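PDB 5HEA: putative glycosyltransferase (GalT1) from Streptococcus parasanguinis FW213, which probably transfers sugar from a nucleotide-activated donor, this chain being the C-terminal part of a longer protein and carrying a family 2 (GT-A type) glycosyltransferase domain. Local coordinates for residues A[187-196]-A[230-241]. Numbering follows the deposited sequence.
Sequences RLREDDATIY and DISSMISNAEER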
ATOM      1  N   ARG A 187      -0.512  16.942 -10.315  1.00 61.82           N
ATOM      2  CA  ARG A 187      -1.665  17.306 -11.117  1.00 63.01           C
ATOM      3  C   ARG A 187      -1.213  17.483 -12.560  1.00 54.13           C
ATOM      4  O   ARG A 187      -0.157  18.057 -12.817  1.00 59.54           O
ATOM      5  CB  ARG A 187      -2.241  18.628 -10.581  1.00 63.38           C
ATOM      6  CG  ARG A 187      -3.737  18.848 -10.760  1.00 63.10           C
ATOM      7  CD  ARG A 187      -4.063  20.346 -10.730  1.00 68.30           C
ATOM      8  NE  ARG A 187      -5.484  20.638 -10.545  1.00 69.91           N
ATOM      9  CZ  ARG A 187      -5.978  21.418  -9.581  1.00 75.67           C
ATOM     10  NH1 ARG A 187      -5.162  21.999  -8.703  1.00 71.77           N
ATOM     11  NH2 ARG A 187      -7.290  21.626  -9.496  1.00 73.10           N
ATOM     12  N   LEU A 188      -1.998  16.963 -13.498  1.00 53.07           N
ATOM     13  CA  LEU A 188      -1.829  17.304 -14.906  1.00 54.25           C
ATOM     14  C   LEU A 188      -2.723  18.523 -15.118  1.00 45.39           C
ATOM     15  O   LEU A 188      -3.454  18.904 -14.202  1.00 44.38           O
ATOM     16  CB  LEU A 188      -2.266  16.144 -15.809  1.00 66.45           C
ATOM     17  CG  LEU A 188      -1.556  15.858 -17.145  1.00 66.40           C
ATOM     18  CD1 LEU A 188      -2.542  15.316 -18.194  1.00 66.93           C
ATOM     19  CD2 LEU A 188      -0.784  17.061 -17.684  1.00 58.90           C
ATOM     20  N   ARG A 189      -2.673  19.129 -16.307  1.00 46.46           N
ATOM     21  CA  ARG A 189      -3.294  20.435 -16.548  1.00 45.71           C
ATOM     22  C   ARG A 189      -2.773  21.407 -15.486  1.00 35.18           C
ATOM     23  O   ARG A 189      -3.532  22.128 -14.835  1.00 35.75           O
ATOM     24  CB  ARG A 189      -4.824  20.336 -16.505  1.00 49.16           C
ATOM     25  CG  ARG A 189      -5.431  19.376 -17.513  1.00 54.82           C
ATOM     26  CD  ARG A 189      -5.208  19.865 -18.935  1.00 70.89           C
ATOM     27  NE  ARG A 189      -6.314  19.504 -19.821  1.00 79.31           N
ATOM     28  CZ  ARG A 189      -7.327  20.312 -20.123  1.00 81.00           C
ATOM     29  NH1 ARG A 189      -7.382  21.542 -19.616  1.00 77.96           N
ATOM     30  NH2 ARG A 189      -8.284  19.891 -20.938  1.00 80.25           N
ATOM     31  N   GLU A 190      -1.464  21.377 -15.272  1.00 30.20           N
ATOM     32  CA  GLU A 190      -0.873  22.182 -14.216  1.00 35.83           C
ATOM     33  C   GLU A 190      -0.716  23.623 -14.701  1.00 36.62           C
ATOM     34  O   GLU A 190      -0.882  24.563 -13.912  1.00 27.60           O
ATOM     35  CB  GLU A 190       0.453  21.578 -13.728  1.00 45.44           C
ATOM     36  CG  GLU A 190       1.608  21.533 -14.753  1.00 50.74           C
ATOM     37  CD  GLU A 190       1.610  20.297 -15.677  1.00 61.17           C
ATOM     38  OE1 GLU A 190       0.640  19.501 -15.688  1.00 48.82           O
ATOM     39  OE2 GLU A 190       2.608  20.123 -16.416  1.00 71.64           O
ATOM     40  N   ASP A 191      -0.430  23.771 -16.002  1.00 32.14           N
ATOM     41  CA  ASP A 191      -0.369  25.076 -16.694  1.00 44.94           C
ATOM     42  C   ASP A 191      -1.715  25.783 -16.610  1.00 39.81           C
ATOM     43  O   ASP A 191      -1.786  26.989 -16.328  1.00 28.44           O
ATOM     44  CB  ASP A 191      -0.021  24.916 -18.192  1.00 52.83           C
ATOM     45  CG  ASP A 191       1.447  24.578 -18.444  1.00 59.05           C
ATOM     46  OD1 ASP A 191       2.238  24.600 -17.476  1.00 55.72           O
ATOM     47  OD2 ASP A 191       1.812  24.301 -19.622  1.00 59.91           O
ATOM     48  N   ASP A 192      -2.768  25.008 -16.883  1.00 29.42           N
ATOM     49  CA  ASP A 192      -4.166  25.448 -16.827  1.00 23.72           C
ATOM     50  C   ASP A 192      -4.499  26.066 -15.451  1.00 23.97           C
ATOM     51  O   ASP A 192      -5.234  27.047 -15.366  1.00 26.71           O
ATOM     52  CB  ASP A 192      -5.054  24.228 -17.130  1.00 34.61           C
ATOM     53  CG  ASP A 192      -6.556  24.549 -17.187  1.00 31.83           C
ATOM     54  OD1 ASP A 192      -6.966  25.680 -17.521  1.00 32.70           O
ATOM     55  OD2 ASP A 192      -7.337  23.622 -16.920  1.00 34.07           O
ATOM     56  N   ALA A 193      -3.934  25.495 -14.387  1.00 17.82           N
ATOM     57  CA  ALA A 193      -4.199  25.935 -13.015  1.00 24.87           C
ATOM     58  C   ALA A 193      -3.339  27.109 -12.567  1.00 22.91           C
ATOM     59  O   ALA A 193      -3.584  27.680 -11.505  1.00 19.11           O
ATOM     60  CB  ALA A 193      -4.014  24.759 -12.041  1.00 32.54           C
ATOM     61  N   THR A 194      -2.353  27.498 -13.375  1.00 20.02           N
ATOM     62  CA  THR A 194      -1.292  28.368 -12.863  1.00 19.62           C
ATOM     63  C   THR A 194      -1.041  29.665 -13.646  1.00 21.38           C
ATOM     64  O   THR A 194      -0.899  30.731 -13.046  1.00 25.80           O
ATOM     65  CB  THR A 194       0.056  27.575 -12.734  1.00 24.01           C
ATOM     66  OG1 THR A 194      -0.163  26.380 -11.974  1.00 23.15           O
ATOM     67  CG2 THR A 194       1.123  28.416 -12.028  1.00 19.06           C
ATOM     68  N   ILE A 195      -0.960  29.566 -14.971  1.00 21.43           N
ATOM     69  CA  ILE A 195      -0.526  30.694 -15.800  1.00 19.64           C
ATOM     70  C   ILE A 195      -1.418  31.915 -15.584  1.00 24.50           C
ATOM     71  O   ILE A 195      -0.926  33.023 -15.379  1.00 22.08           O
ATOM     72  CB  ILE A 195      -0.435  30.297 -17.297  1.00 24.32           C
ATOM     73  CG1 ILE A 195       0.669  29.255 -17.487  1.00 27.18           C
ATOM     74  CG2 ILE A 195      -0.121  31.506 -18.169  1.00 28.84           C
ATOM     75  CD1 ILE A 195       2.040  29.720 -16.946  1.00 27.47           C
ATOM     76  N   TYR A 196      -2.728  31.706 -15.575  1.00 22.50           N
ATOM     77  CA  TYR A 196      -3.652  32.833 -15.415  1.00 22.26           C
ATOM     78  C   TYR A 196      -3.457  33.586 -14.100  1.00 25.25           C
ATOM     79  O   TYR A 196      -3.704  34.798 -14.027  1.00 27.43           O
ATOM     80  CB  TYR A 196      -5.106  32.383 -15.583  1.00 19.06           C
ATOM     81  CG  TYR A 196      -5.701  31.720 -14.365  1.00 20.71           C
ATOM     82  CD1 TYR A 196      -5.491  30.373 -14.114  1.00 19.12           C
ATOM     83  CD2 TYR A 196      -6.500  32.438 -13.483  1.00 30.47           C
ATOM     84  CE1 TYR A 196      -6.049  29.757 -12.998  1.00 22.87           C
ATOM     85  CE2 TYR A 196      -7.063  31.832 -12.365  1.00 31.84           C
ATOM     86  CZ  TYR A 196      -6.832  30.492 -12.130  1.00 31.63           C
ATOM     87  OH  TYR A 196      -7.381  29.889 -11.021  1.00 27.73           O
ATOM     88  N   ASP A 230      -6.333  14.733 -17.896  1.00 65.73           N
ATOM     89  CA  ASP A 230      -6.783  14.707 -16.509  1.00 55.76           C
ATOM     90  C   ASP A 230      -8.157  15.372 -16.474  1.00 42.76           C
ATOM     91  O   ASP A 230      -8.266  16.590 -16.326  1.00 32.58           O
ATOM     92  CB  ASP A 230      -5.788  15.482 -15.634  1.00 56.47           C
ATOM     93  CG  ASP A 230      -6.114  15.416 -14.141  1.00 60.78           C
ATOM     94  OD1 ASP A 230      -7.233  15.014 -13.764  1.00 56.77           O
ATOM     95  OD2 ASP A 230      -5.236  15.791 -13.332  1.00 62.36           O
ATOM     96  N   ILE A 231      -9.205  14.570 -16.617  1.00 32.20           N
ATOM     97  CA  ILE A 231     -10.557  15.109 -16.730  1.00 40.74           C
ATOM     98  C   ILE A 231     -10.951  15.882 -15.475  1.00 24.69           C
ATOM     99  O   ILE A 231     -11.521  16.967 -15.558  1.00 28.74           O
ATOM    100  CB  ILE A 231     -11.611  14.004 -16.992  1.00 48.26           C
ATOM    101  CG1 ILE A 231     -11.188  13.107 -18.153  1.00 52.99           C
ATOM    102  CG2 ILE A 231     -12.954  14.630 -17.289  1.00 47.97           C
ATOM    103  CD1 ILE A 231     -10.331  11.921 -17.744  1.00 59.23           C
ATOM    104  N   SER A 232     -10.639  15.315 -14.315  1.00 22.49           N
ATOM    105  CA  SER A 232     -11.008  15.937 -13.055  1.00 29.32           C
ATOM    106  C   SER A 232     -10.427  17.340 -12.886  1.00 25.50           C
ATOM    107  O   SER A 232     -11.142  18.261 -12.495  1.00 23.19           O
ATOM    108  CB  SER A 232     -10.574  15.073 -11.881  1.00 25.52           C
ATOM    109  OG  SER A 232     -11.122  15.603 -10.705  1.00 35.14           O
ATOM    110  N   SER A 233      -9.129  17.489 -13.155  1.00 22.78           N
ATOM    111  CA  SER A 233      -8.478  18.802 -13.118  1.00 27.48           C
ATOM    112  C   SER A 233      -9.051  19.810 -14.113  1.00 24.28           C
ATOM    113  O   SER A 233      -9.193  20.998 -13.802  1.00 24.55           O
ATOM    114  CB  SER A 233      -6.987  18.647 -13.384  1.00 28.53           C
ATOM    115  OG  SER A 233      -6.364  18.152 -12.222  1.00 33.43           O
ATOM    116  N   MET A 234      -9.355  19.335 -15.315  1.00 23.39           N
ATOM    117  CA  MET A 234      -9.966  20.176 -16.342  1.00 25.61           C
ATOM    118  C   MET A 234     -11.195  20.916 -15.769  1.00 23.06           C
ATOM    119  O   MET A 234     -11.394  22.112 -16.008  1.00 20.88           O
ATOM    120  CB  MET A 234     -10.364  19.315 -17.545  1.00 24.39           C
ATOM    121  CG  MET A 234     -10.913  20.097 -18.734  1.00 34.36           C
ATOM    122  SD  MET A 234     -11.445  19.043 -20.108  1.00 41.83           S
ATOM    123  CE  MET A 234     -12.730  18.038 -19.337  1.00 37.08           C
ATOM    124  N   ILE A 235     -11.995  20.196 -14.993  1.00 19.20           N
ATOM    125  CA  ILE A 235     -13.217  20.752 -14.427  1.00 18.62           C
ATOM    126  C   ILE A 235     -12.904  21.621 -13.221  1.00 22.46           C
ATOM    127  O   ILE A 235     -13.341  22.763 -13.154  1.00 22.24           O
ATOM    128  CB  ILE A 235     -14.216  19.626 -14.055  1.00 21.83           C
ATOM    129  CG1 ILE A 235     -14.581  18.835 -15.310  1.00 24.01           C
ATOM    130  CG2 ILE A 235     -15.470  20.197 -13.416  1.00 20.22           C
ATOM    131  CD1 ILE A 235     -15.075  19.738 -16.434  1.00 28.30           C
ATOM    132  N   SER A 236     -12.143  21.091 -12.260  1.00 23.20           N
ATOM    133  CA  SER A 236     -11.862  21.861 -11.043  1.00 23.94           C
ATOM    134  C   SER A 236     -11.025  23.130 -11.316  1.00 24.17           C
ATOM    135  O   SER A 236     -11.238  24.162 -10.669  1.00 19.38           O
ATOM    136  CB  SER A 236     -11.222  20.982  -9.961  1.00 23.40           C
ATOM    137  OG  SER A 236      -9.970  20.520 -10.391  1.00 29.09           O
ATOM    138  N   ASN A 237     -10.100  23.066 -12.280  1.00 22.35           N
ATOM    139  CA  ASN A 237      -9.369  24.270 -12.706  1.00 20.58           C
ATOM    140  C   ASN A 237     -10.301  25.374 -13.194  1.00 22.21           C
ATOM    141  O   ASN A 237     -10.117  26.531 -12.848  1.00 18.84           O
ATOM    142  CB  ASN A 237      -8.346  23.978 -13.820  1.00 18.39           C
ATOM    143  CG  ASN A 237      -7.142  23.186 -13.325  1.00 24.85           C
ATOM    144  OD1 ASN A 237      -6.969  22.990 -12.127  1.00 24.53           O
ATOM    145  ND2 ASN A 237      -6.299  22.743 -14.253  1.00 19.38           N
ATOM    146  N   ALA A 238     -11.271  25.018 -14.036  1.00 21.03           N
ATOM    147  CA  ALA A 238     -12.215  26.005 -14.570  1.00 22.44           C
ATOM    148  C   ALA A 238     -13.115  26.598 -13.462  1.00 20.81           C
ATOM    149  O   ALA A 238     -13.426  27.792 -13.470  1.00 20.14           O
ATOM    150  CB  ALA A 238     -13.065  25.386 -15.696  1.00 19.87           C
ATOM    151  N   GLU A 239     -13.523  25.762 -12.513  1.00 19.10           N
ATOM    152  CA  GLU A 239     -14.346  26.221 -11.380  1.00 19.59           C
ATOM    153  C   GLU A 239     -13.576  27.159 -10.455  1.00 21.89           C
ATOM    154  O   GLU A 239     -14.060  28.214 -10.076  1.00 19.95           O
ATOM    155  CB  GLU A 239     -14.899  25.020 -10.604  1.00 20.12           C
ATOM    156  CG  GLU A 239     -15.996  24.304 -11.396  1.00 22.94           C
ATOM    157  CD  GLU A 239     -16.308  22.904 -10.893  1.00 26.58           C
ATOM    158  OE1 GLU A 239     -15.586  22.409 -10.000  1.00 27.24           O
ATOM    159  OE2 GLU A 239     -17.288  22.302 -11.398  1.00 23.66           O
ATOM    160  N   GLU A 240     -12.360  26.769 -10.105  1.00 21.89           N
ATOM    161  CA  GLU A 240     -11.467  27.630  -9.330  1.00 21.70           C
ATOM    162  C   GLU A 240     -11.242  28.991 -10.022  1.00 23.57           C
ATOM    163  O   GLU A 240     -11.307  30.056  -9.393  1.00 23.71           O
ATOM    164  CB  GLU A 240     -10.146  26.873  -9.147  1.00 23.03           C
ATOM    165  CG  GLU A 240      -9.032  27.569  -8.378  1.00 27.78           C
ATOM    166  CD  GLU A 240      -7.805  26.662  -8.273  1.00 39.59           C
ATOM    167  OE1 GLU A 240      -7.333  26.128  -9.317  1.00 33.88           O
ATOM    168  OE2 GLU A 240      -7.335  26.447  -7.140  1.00 42.53           O
ATOM    169  N   ARG A 241     -10.996  28.961 -11.327  1.00 20.57           N
ATOM    170  CA  ARG A 241     -10.724  30.192 -12.074  1.00 20.85           C
ATOM    171  C   ARG A 241     -11.948  31.123 -12.148  1.00 26.17           C
ATOM    172  O   ARG A 241     -11.828  32.349 -11.981  1.00 20.40           O
ATOM    173  CB  ARG A 241     -10.191  29.868 -13.476  1.00 24.23           C
ATOM    174  CG  ARG A 241     -10.125  31.071 -14.425  1.00 23.03           C
ATOM    175  CD  ARG A 241      -9.284  30.762 -15.675  1.00 26.79           C
ATOM    176  NE  ARG A 241      -9.682  29.545 -16.386  1.00 25.70           N
ATOM    177  CZ  ARG A 241      -8.928  28.446 -16.464  1.00 34.57           C
ATOM    178  NH1 ARG A 241      -7.742  28.418 -15.871  1.00 26.86           N
ATOM    179  NH2 ARG A 241      -9.346  27.376 -17.144  1.00 25.95           N
TER
HETATM  180  O   HOH W   1      -7.548  27.242 -11.689  1.00 32.07           O
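Arg241 lies over one face of the Tyr196 ring, its CD 3.9 Å from the ring centroid in a CH-pi contact, while its guanidinium stands almost perpendicular to the ring (89°) in a cation-pi arrangement. A bend at chi3 turns that guanidinium back to Asp192: NH2 meets OD1 on the syn side at 2.9 Å as a salt bridge, and NH1 donates to Asp192 O; NE donates to Gln255 OE1. Asp192 OD2 is approached from above the carboxylate plane by Asn237 ND2 (3.0 Å), the two flat groups being 72° apart. The same ND2 also donates to Arg189 O at 2.9 Å. In this GT-A family protein, these bonds join the loop before helix 195-201 to helix 231-247, which packs on helices 253-272 and 276-291 through Ile231 and Ile235. Asp230 N-caps helix 231-247, OD1 accepting from Ser233 N. The extended, poorly ordered Arg187 runs antiparallel to Asn237, guanidinium and amide planes 47° apart, its NE donating to Ser233 OG (3.1 Å). Arg189 runs alongside Met234; salt bridges from NH1 to Asp192 OD2, completing an Arg189-Asp192-Arg241 network, and from NE to Asp229 hold it. One water links Tyr196 OH with Asn237 O and Glu240 OE1, while Glu240 OE2 salt-bridges Lys285 of the second subunit.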